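Local coordinates for penicillin binding protein transpeptidase domain protein (Escherichia coli, PDB 4BJQ) that belongs to the penicillin-binding proteins, being a small mixed helix-and-strand fragment of one, and forms a two-chain assembly here, at residues 54-58 and 59-63. Residues are numbered along the deposited sequence; the frame is centred on the assembly and turned at random.
With SO4 (sulfate ion), chain J.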
loop_
_atom_site.group_PDB
_atom_site.type_symbol
_atom_site.label_atom_id
_atom_site.label_comp_id
_atom_site.label_asym_id
_atom_site.label_seq_id
_atom_site.Cartn_x
_atom_site.Cartn_y
_atom_site.Cartn_z
ATOM N N ARG A 54 16.571 -12.501 -10.541
ATOM C CA ARG A 54 17.149 -13.818 -10.409
ATOM C C ARG A 54 18.615 -13.694 -10.028
ATOM O O ARG A 54 19.300 -12.751 -10.437
ATOM C CB ARG A 54 17.063 -14.577 -11.742
ATOM C CG ARG A 54 15.653 -14.784 -12.343
ATOM C CD ARG A 54 14.674 -15.438 -11.368
ATOM N NE ARG A 54 15.112 -16.752 -10.909
ATOM C CZ ARG A 54 14.860 -17.903 -11.534
ATOM N NH1 ARG A 54 14.164 -17.917 -12.663
ATOM N NH2 ARG A 54 15.317 -19.045 -11.030
ATOM N N GLN A 55 19.108 -14.668 -9.268
ATOM C CA GLN A 55 20.510 -14.684 -8.855
ATOM C C GLN A 55 20.863 -13.368 -8.163
ATOM O O GLN A 55 21.880 -12.747 -8.471
ATOM C CB GLN A 55 21.459 -14.928 -10.055
ATOM C CG GLN A 55 21.073 -16.079 -11.019
ATOM C CD GLN A 55 20.950 -17.448 -10.353
ATOM O OE1 GLN A 55 20.032 -18.215 -10.665
ATOM N NE2 GLN A 55 21.865 -17.761 -9.443
ATOM N N VAL A 56 20.010 -12.937 -7.238
ATOM C CA VAL A 56 20.245 -11.685 -6.527
ATOM C C VAL A 56 21.136 -11.974 -5.324
ATOM O O VAL A 56 20.806 -12.822 -4.496
ATOM C CB VAL A 56 18.919 -10.989 -6.098
ATOM C CG1 VAL A 56 19.197 -9.706 -5.310
ATOM C CG2 VAL A 56 18.061 -10.669 -7.314
ATOM N N ASN A 57 22.270 -11.272 -5.250
ATOM C CA ASN A 57 23.216 -11.413 -4.138
ATOM C C ASN A 57 22.545 -11.053 -2.800
ATOM O O ASN A 57 21.633 -10.223 -2.775
ATOM C CB ASN A 57 24.482 -10.570 -4.385
ATOM C CG ASN A 57 25.169 -10.910 -5.699
ATOM O OD1 ASN A 57 26.126 -11.680 -5.729
ATOM N ND2 ASN A 57 24.674 -10.346 -6.795
ATOM N N PRO A 58 22.967 -11.698 -1.692
ATOM C CA PRO A 58 22.323 -11.486 -0.382
ATOM C C PRO A 58 22.199 -10.013 0.059
ATOM O O PRO A 58 21.165 -9.631 0.610
ATOM C CB PRO A 58 23.219 -12.263 0.585
ATOM C CG PRO A 58 23.829 -13.349 -0.256
ATOM C CD PRO A 58 23.954 -12.797 -1.655
ATOM N N ASP A 59 23.240 -9.212 -0.179
ATOM C CA ASP A 59 23.236 -7.785 0.162
ATOM C C ASP A 59 21.986 -7.058 -0.376
ATOM O O ASP A 59 21.245 -6.423 0.386
ATOM C CB ASP A 59 24.547 -7.092 -0.299
ATOM C CG ASP A 59 24.826 -7.246 -1.802
ATOM O OD1 ASP A 59 24.179 -8.092 -2.472
ATOM O OD2 ASP A 59 25.710 -6.513 -2.318
ATOM N N MET A 60 21.769 -7.155 -1.685
ATOM C CA MET A 60 20.561 -6.637 -2.319
ATOM C C MET A 60 19.268 -7.356 -1.873
ATOM O O MET A 60 18.242 -6.706 -1.684
ATOM C CB MET A 60 20.688 -6.688 -3.843
ATOM C CG MET A 60 19.525 -6.018 -4.553
ATOM S SD MET A 60 19.790 -5.789 -6.318
ATOM C CE MET A 60 20.952 -4.432 -6.306
ATOM N N ALA A 61 19.317 -8.675 -1.709
ATOM C CA ALA A 61 18.120 -9.458 -1.339
ATOM C C ALA A 61 17.612 -9.200 0.091
ATOM O O ALA A 61 16.401 -9.064 0.309
ATOM C CB ALA A 61 18.351 -10.968 -1.574
ATOM N N ASP A 62 18.535 -9.148 1.055
ATOM C CA ASP A 62 18.205 -8.763 2.426
ATOM C C ASP A 62 17.609 -7.357 2.466
ATOM O O ASP A 62 16.605 -7.138 3.119
ATOM C CB ASP A 62 19.441 -8.798 3.331
ATOM C CG ASP A 62 20.022 -10.190 3.500
ATOM O OD1 ASP A 62 19.588 -11.131 2.808
ATOM O OD2 ASP A 62 20.944 -10.343 4.334
ATOM N N TYR A 63 18.239 -6.412 1.764
ATOM C CA TYR A 63 17.726 -5.033 1.666
ATOM C C TYR A 63 16.259 -5.029 1.202
ATOM O O TYR A 63 15.416 -4.350 1.797
ATOM C CB TYR A 63 18.596 -4.185 0.719
ATOM C CG TYR A 63 18.056 -2.790 0.454
ATOM C CD1 TYR A 63 18.331 -1.739 1.328
ATOM C CD2 TYR A 63 17.265 -2.521 -0.670
ATOM C CE1 TYR A 63 17.843 -0.456 1.096
ATOM C CE2 TYR A 63 16.768 -1.239 -0.911
ATOM C CZ TYR A 63 17.062 -0.214 -0.020
ATOM O OH TYR A 63 16.581 1.060 -0.237
HETATM S S SO4 J . 14.095 -21.338 -13.885
HETATM O O1 SO4 J . 13.863 -22.442 -12.958
HETATM O O2 SO4 J . 14.463 -21.866 -15.199
HETATM O O3 SO4 J . 12.888 -20.516 -13.986
HETATM O O4 SO4 J . 15.191 -20.510 -13.396
#
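V56 reaches from the end of strand 50-56 onto the first turn of helix 58-66, its CG1 branch lying 3.7 Å from CB of M60 and 4.0 Å from CB of A61. That methyl stands anti to the backbone N (chi1 178°), which turns it to the helix, and the V56 and M60 side chains cross at about a right angle; M60 runs on to L30 of helix 19-30. V56 also pairs in an antiparallel ladder with a strand of the second subunit, continuing the sheet across the interface. N57 sits at the N-cap position without a capping bond from its side chain; its carbonyl O accepts A61 N at 3.0 Å, and P58 O takes D62 N at 2.7 Å. D59 folds back, its CG between backbone N and carbonyl carbon (chi1 57°), and OD1 makes a weak bond to M60 N at 2.7 Å. At the other end a sulfate ion, probably from the crystallisation liquor, lies at the edge of the R54 guanidinium, in its plane, NH1 bonding O3 and O4 and NH2 sharing O4 at 2.8 Å; NE forms a salt bridge with E77. The strand-to-helix corner thus combines apolar contacts with main-chain bonds, and the D59 carboxylate by the helix N-terminus would probably be stabilised in its charged form.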